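Local coordinates for synaptic vesicle membrane protein VAT-1 homolog-like (Homo sapiens, PDB 4A27) that probably works as an oxidoreductase of the quinone oxidoreductase branch of the zinc-containing alcohol dehydrogenase family, at residues Ala130-Met133 and Leu134-Ala138; Leu281-Leu284 and Phe285-Arg289; Lys299-Gly302 and Leu303-Lys307. All coordinates share one frame; numbering follows the deposited sequence.

In the fold
Along the chain the three local contacts come in series: interaction 1 at the end of helix 124-137, interaction 2 where helix 280-285 gives way to helix 290-305, and interaction 3 at the far end of that second helix. Interactions 1 and 3 touch, Tyr131 meeting Lys299 and Leu300, although their centres lie about 17 Å apart. Interaction 2 is centred about 16 Å from interaction 1 and about 24 Å from interaction 3. Interaction 1 packs on strands 232-237 and 274-278 of the parallel sheet, whose 3-2-1-4-5-6 order marks a Rossmann-type domain; interaction 3 packs on helices 124-137 and 154-163. Interactions 1 and 2 also reach the second subunit, so two of these helix ends help form the dimer interface.

Interaction 1: Ala130-Met133 and Leu134-Ala138; sequences AYVM and LFEVA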
# COMPACT_ATOMS: atom_id res chain seq x y z
N ALA A 130 0.81 -7.54 -13.04
CA ALA A 130 0.12 -6.29 -13.24
C ALA A 130 -1.05 -6.16 -12.29
O ALA A 130 -1.23 -5.16 -11.62
CB ALA A 130 -0.35 -6.20 -14.70
N TYR A 131 -1.83 -7.21 -12.19
CA TYR A 131 -3.05 -7.15 -11.42
C TYR A 131 -2.71 -7.02 -9.94
O TYR A 131 -3.30 -6.19 -9.20
CB TYR A 131 -3.91 -8.40 -11.65
CG TYR A 131 -5.27 -8.28 -11.09
CD1 TYR A 131 -5.52 -8.52 -9.76
CD2 TYR A 131 -6.32 -7.87 -11.90
CE1 TYR A 131 -6.82 -8.36 -9.24
CE2 TYR A 131 -7.57 -7.73 -11.39
CZ TYR A 131 -7.83 -7.97 -10.05
OH TYR A 131 -9.15 -7.83 -9.58
N VAL A 132 -1.74 -7.81 -9.50
CA VAL A 132 -1.45 -7.85 -8.10
C VAL A 132 -0.87 -6.52 -7.65
O VAL A 132 -1.20 -6.02 -6.55
CB VAL A 132 -0.57 -9.03 -7.70
CG1 VAL A 132 -0.25 -8.92 -6.25
CG2 VAL A 132 -1.28 -10.37 -7.97
N MET A 133 -0.02 -5.93 -8.49
CA MET A 133 0.56 -4.63 -8.13
C MET A 133 -0.47 -3.54 -8.02
O MET A 133 -0.38 -2.70 -7.12
CB MET A 133 1.64 -4.23 -9.12
CG MET A 133 2.87 -5.14 -9.07
SD MET A 133 4.28 -4.47 -10.04
CE MET A 133 3.44 -4.37 -11.67
N LEU A 134 -1.40 -3.49 -8.97
CA LEU A 134 -2.34 -2.42 -9.05
C LEU A 134 -3.43 -2.51 -8.02
O LEU A 134 -3.88 -1.47 -7.53
CB LEU A 134 -3.01 -2.37 -10.43
CG LEU A 134 -2.18 -1.87 -11.62
CD1 LEU A 134 -2.99 -2.13 -12.96
CD2 LEU A 134 -1.71 -0.37 -11.40
N PHE A 135 -3.89 -3.73 -7.71
CA PHE A 135 -5.05 -3.89 -6.88
C PHE A 135 -4.81 -4.56 -5.53
O PHE A 135 -5.62 -4.39 -4.65
CB PHE A 135 -6.15 -4.65 -7.62
CG PHE A 135 -6.55 -4.02 -8.91
CD1 PHE A 135 -7.29 -2.83 -8.91
CD2 PHE A 135 -6.23 -4.62 -10.14
CE1 PHE A 135 -7.68 -2.22 -10.14
CE2 PHE A 135 -6.63 -4.03 -11.36
CZ PHE A 135 -7.35 -2.82 -11.35
N GLU A 136 -3.70 -5.27 -5.35
CA GLU A 136 -3.37 -5.85 -4.06
C GLU A 136 -2.26 -5.07 -3.33
O GLU A 136 -2.41 -4.82 -2.16
CB GLU A 136 -3.07 -7.31 -4.20
CG GLU A 136 -4.29 -8.12 -4.68
CD GLU A 136 -5.38 -8.30 -3.60
OE1 GLU A 136 -5.09 -8.03 -2.42
OE2 GLU A 136 -6.52 -8.70 -3.94
N VAL A 137 -1.21 -4.62 -4.02
CA VAL A 137 -0.20 -3.81 -3.37
C VAL A 137 -0.69 -2.35 -3.31
O VAL A 137 -0.97 -1.82 -2.24
CB VAL A 137 1.16 -3.94 -4.06
CG1 VAL A 137 2.16 -3.05 -3.38
CG2 VAL A 137 1.61 -5.41 -4.03
N ALA A 138 -0.85 -1.71 -4.46
CA ALA A 138 -1.51 -0.47 -4.52
C ALA A 138 -2.98 -0.83 -4.50
O ALA A 138 -3.34 -2.03 -4.56
CB ALA A 138 -1.11 0.27 -5.82
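Tyr131 and Phe135 meet one helical turn apart through their rings. Phe135 CD2 stands 3.5 Å above the plane of the Tyr131 ring, over its centre, and the ring centroids are 4.7 Å apart. The planes are inclined at 48°, so the pair is oblique, neither a parallel stack nor a T-shaped one. The two first torsions explain the meeting. Tyr131 sends CG anti to its nitrogen (chi1 -169°), whereas Phe135 keeps CG beside its nitrogen (chi1 -56°), which swings its ring back along the helix until CD2 lies over the tyrosine ring. Behind the rings, Phe135 N donates to Tyr131 O in an ordinary helical bond. Helix 290-305 packs against the tyrosine through Val296, Lys299 and Leu300.

Met133 occupies another side of the helix. Its CB leaves the backbone away from the following turn, though still touching Leu134 N, and the side chain is buried against Ile235, Tyr237 and Phe278, residues of the parallel sheet. Its carbonyl takes part in the widening of the last turn: Ala138 N binds Met133 O at 2.9 Å, five residues back, and Val137 N reaches Val132 O over the same span, also at 2.9 Å. Val132 O accepts a second bond, from Glu136 N at 2.9 Å, and that donor stands above the carbonyl plane. The Val132 and Glu136 side chains cross at a slant, CB of Glu136 3.8 Å from CG1 of Val132, while OE1 of the same glutamate forms a salt bridge with Arg141 of the second subunit.

The chemistry therefore divides round the helix. Tyr131 and Met133 pack it against its own subunit, the pi-type turn gives the last amides acceptors before the helix stops, and the glutamate carboxylate is paired with the dimer partner, which would probably favour its ionised form.

Interaction 2: Leu281-Leu284 and Phe285-Arg289; sequences LNLL and FKQGR
Leu283 and Arg289 cross at about a right angle where the turn folds back on its helix. Leu283 CD1 lies 3.6 Å from Arg289 CG, so CB and CG of the arginine rest against the end of the leucine. The leucine gets there with CG anti to its nitrogen (chi1 -161°), and the same methyl is 3.4 Å from Gln287 OE1. A straight backbone bond supports this fold-back: Arg289 N reaches Leu283 O at 3.0 Å with an N-H...O angle of 167°.

A second tight patch lies round Phe285. Leu284 CB sits over the centre of its ring, 4.1 Å from the centroid and 10° off the normal, a CH-pi contact, while Leu281 CD2 runs alongside and meets Phe285 CE2 at 3.8 Å. Phe107, edge-to-face with Phe285, and Phe91 of strand 87-91 continue this apolar surface beyond the helix.

Lys286 and Gly288 make the looser, solvent side. Lys286 runs side by side with Asn282, pointing the same way, and its extended chain passes with CE 3.4 Å from Asn282 OD1. Asn282 and Gln287 face the second subunit instead: Asn282 ND2 binds Glu270 O there, and Gln287 OE1 accepts from Asn272 ND2 of that subunit.

Beneath these side chains Asn282 O accepts from both Lys286 N and Gln287 N, the latter at 2.9 Å, which shows the helical spacing widening as the helix ends. Gly288 then takes positive phi, and Arg289 occupies the N-cap position of helix 290-305. This is a glycine-terminated helix end leading through a short turn into the next helix, within the Rossmann-type part of a medium-chain dehydrogenase/reductase fold.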
# COMPACT_ATOMS: atom_id res chain seq x y z
N LEU A 281 7.11 -14.94 -8.38
CA LEU A 281 7.64 -16.29 -8.24
C LEU A 281 7.79 -16.67 -6.78
O LEU A 281 7.36 -17.76 -6.37
CB LEU A 281 8.95 -16.48 -9.01
CG LEU A 281 8.72 -16.48 -10.53
CD1 LEU A 281 9.99 -16.64 -11.23
CD2 LEU A 281 7.71 -17.54 -11.06
N ASN A 282 8.33 -15.76 -5.98
CA ASN A 282 8.44 -15.99 -4.53
C ASN A 282 7.11 -16.15 -3.85
O ASN A 282 6.99 -16.99 -2.95
CB ASN A 282 9.17 -14.85 -3.85
CG ASN A 282 10.63 -14.85 -4.14
OD1 ASN A 282 11.16 -15.76 -4.80
ND2 ASN A 282 11.31 -13.80 -3.69
N LEU A 283 6.12 -15.37 -4.28
CA LEU A 283 4.77 -15.47 -3.74
C LEU A 283 4.21 -16.85 -4.00
O LEU A 283 3.56 -17.43 -3.12
CB LEU A 283 3.86 -14.40 -4.37
CG LEU A 283 2.55 -14.02 -3.69
CD1 LEU A 283 2.78 -13.57 -2.23
CD2 LEU A 283 1.84 -12.89 -4.48
N LEU A 284 4.48 -17.38 -5.20
CA LEU A 284 4.01 -18.69 -5.62
C LEU A 284 4.71 -19.88 -4.93
O LEU A 284 4.06 -20.74 -4.36
CB LEU A 284 4.17 -18.86 -7.12
CG LEU A 284 3.22 -18.03 -7.96
CD1 LEU A 284 3.73 -17.97 -9.39
CD2 LEU A 284 1.80 -18.58 -7.86
N PHE A 285 6.03 -19.89 -4.98
CA PHE A 285 6.84 -21.08 -4.75
C PHE A 285 7.56 -21.06 -3.40
O PHE A 285 8.08 -22.08 -3.02
CB PHE A 285 7.88 -21.27 -5.86
CG PHE A 285 7.28 -21.51 -7.22
CD1 PHE A 285 6.31 -22.48 -7.41
CD2 PHE A 285 7.70 -20.77 -8.31
CE1 PHE A 285 5.76 -22.71 -8.69
CE2 PHE A 285 7.16 -21.01 -9.58
CZ PHE A 285 6.19 -21.96 -9.76
N LYS A 286 7.62 -19.90 -2.73
CA LYS A 286 8.24 -19.78 -1.39
C LYS A 286 7.26 -19.37 -0.28
O LYS A 286 7.43 -19.79 0.86
CB LYS A 286 9.37 -18.74 -1.38
CG LYS A 286 10.45 -19.01 -2.37
CD LYS A 286 11.63 -18.08 -2.14
CE LYS A 286 12.70 -18.29 -3.22
NZ LYS A 286 13.83 -17.34 -3.09
N GLN A 287 6.26 -18.55 -0.61
CA GLN A 287 5.39 -17.98 0.39
C GLN A 287 3.99 -18.58 0.42
O GLN A 287 3.19 -18.23 1.27
CB GLN A 287 5.32 -16.48 0.21
CG GLN A 287 6.63 -15.78 0.54
CD GLN A 287 6.79 -14.45 -0.18
OE1 GLN A 287 5.83 -13.91 -0.72
NE2 GLN A 287 8.02 -13.94 -0.23
N GLY A 288 3.67 -19.46 -0.52
CA GLY A 288 2.47 -20.27 -0.40
C GLY A 288 1.16 -19.59 -0.76
O GLY A 288 0.09 -20.00 -0.26
N ARG A 289 1.19 -18.59 -1.64
CA ARG A 289 -0.06 -17.86 -1.92
C ARG A 289 -0.76 -18.25 -3.21
O ARG A 289 -1.42 -17.44 -3.86
CB ARG A 289 0.16 -16.34 -1.80
CG ARG A 289 0.69 -15.90 -0.44
CD ARG A 289 -0.31 -16.04 0.71
NE ARG A 289 0.41 -16.34 1.95
CZ ARG A 289 -0.06 -16.19 3.18
NH1 ARG A 289 -1.27 -15.71 3.43
NH2 ARG A 289 0.72 -16.52 4.20

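Interaction 3: Lys299-Gly302 and Leu303-Lys307; sequences KLIG and LYNQK
A Schellman motif closes helix 290-305 here, with Lys307 the residue of positive phi (66°). Up to that point the spacing is regularly alpha-helical: Leu303 N donates to Lys299 O at 3.0 Å, Tyr304 N to Leu300 O at 2.9 Å, and Gln306 N to Gly302 O at 3.1 Å. Beyond the last of these, Lys307 N turns back to Tyr304 O, 2.9 Å away.

Side chains contribute modestly across the turn. Leu303 curls back, with CG 3.6 Å from Lys299 O, because its first torsion (chi1 -68°) leaves CG beside its own nitrogen. The ring end of Tyr304 leads away from residues 299-302, and its OH is hydrogen-bonded to Glu119. Leu300 faces inward, packing on Phe127 and Val128 of helix 124-137 and on Leu162 of helix 154-163, so this helix end packs on two helices of the same subunit.

On another flank Ile301 and Asn305 lie side by side and point the same way. Asn305 N bonds to Ile301 O, and the amide nitrogen ND2 of Asn305 lies against the branch methyl CG2 of Ile301 at 3.7 Å.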
# COMPACT_ATOMS: atom_id res chain seq x y z
N LYS A 299 -10.34 -13.67 -12.01
CA LYS A 299 -10.75 -12.34 -12.44
C LYS A 299 -10.07 -11.96 -13.79
O LYS A 299 -10.72 -11.41 -14.66
CB LYS A 299 -10.43 -11.28 -11.37
CG LYS A 299 -11.17 -11.47 -10.03
CD LYS A 299 -10.63 -10.46 -8.97
CE LYS A 299 -10.81 -10.91 -7.50
NZ LYS A 299 -9.60 -10.58 -6.65
N LEU A 300 -8.77 -12.22 -13.97
CA LEU A 300 -8.13 -11.96 -15.30
C LEU A 300 -8.89 -12.69 -16.44
O LEU A 300 -9.12 -12.12 -17.51
CB LEU A 300 -6.66 -12.33 -15.31
CG LEU A 300 -5.77 -11.47 -14.44
CD1 LEU A 300 -4.39 -12.04 -14.30
CD2 LEU A 300 -5.67 -9.98 -15.07
N ILE A 301 -9.32 -13.93 -16.21
CA ILE A 301 -9.99 -14.70 -17.27
C ILE A 301 -11.38 -14.13 -17.56
O ILE A 301 -11.82 -14.09 -18.73
CB ILE A 301 -10.05 -16.21 -16.95
CG1 ILE A 301 -8.68 -16.87 -17.14
CG2 ILE A 301 -11.00 -16.95 -17.90
CD1 ILE A 301 -8.68 -18.34 -16.65
N GLY A 302 -12.06 -13.67 -16.50
CA GLY A 302 -13.35 -12.96 -16.65
C GLY A 302 -13.19 -11.72 -17.53
O GLY A 302 -13.94 -11.56 -18.47
N LEU A 303 -12.15 -10.91 -17.28
CA LEU A 303 -11.86 -9.76 -18.12
C LEU A 303 -11.52 -10.17 -19.57
O LEU A 303 -12.02 -9.55 -20.52
CB LEU A 303 -10.69 -8.92 -17.52
CG LEU A 303 -11.02 -8.19 -16.21
CD1 LEU A 303 -9.78 -7.47 -15.65
CD2 LEU A 303 -12.18 -7.19 -16.41
N TYR A 304 -10.67 -11.20 -19.74
CA TYR A 304 -10.35 -11.68 -21.09
C TYR A 304 -11.63 -12.06 -21.91
O TYR A 304 -11.77 -11.72 -23.09
CB TYR A 304 -9.46 -12.89 -21.03
CG TYR A 304 -9.15 -13.47 -22.38
CD1 TYR A 304 -8.08 -12.99 -23.14
CD2 TYR A 304 -9.91 -14.51 -22.91
CE1 TYR A 304 -7.77 -13.52 -24.37
CE2 TYR A 304 -9.60 -15.05 -24.16
CZ TYR A 304 -8.52 -14.54 -24.86
OH TYR A 304 -8.17 -15.03 -26.08
N ASN A 305 -12.53 -12.77 -21.26
CA ASN A 305 -13.81 -13.20 -21.87
C ASN A 305 -14.77 -12.05 -22.21
O ASN A 305 -15.55 -12.16 -23.15
CB ASN A 305 -14.51 -14.21 -20.96
CG ASN A 305 -13.78 -15.58 -20.93
OD1 ASN A 305 -12.95 -15.87 -21.78
ND2 ASN A 305 -14.06 -16.38 -19.92
N GLN A 306 -14.73 -10.98 -21.43
CA GLN A 306 -15.45 -9.77 -21.75
C GLN A 306 -14.68 -8.89 -22.75
O GLN A 306 -15.13 -7.78 -23.06
CB GLN A 306 -15.71 -8.97 -20.47
CG GLN A 306 -16.63 -9.65 -19.48
CD GLN A 306 -16.70 -8.89 -18.14
OE1 GLN A 306 -15.85 -8.07 -17.83
NE2 GLN A 306 -17.73 -9.18 -17.36
N LYS A 307 -13.53 -9.37 -23.23
CA LYS A 307 -12.75 -8.68 -24.27
C LYS A 307 -12.19 -7.37 -23.78
O LYS A 307 -11.93 -6.48 -24.56
CB LYS A 307 -13.58 -8.42 -25.54
CG LYS A 307 -14.40 -9.60 -26.02
CD LYS A 307 -13.51 -10.70 -26.57
CE LYS A 307 -14.32 -11.83 -27.12
NZ LYS A 307 -13.41 -12.83 -27.74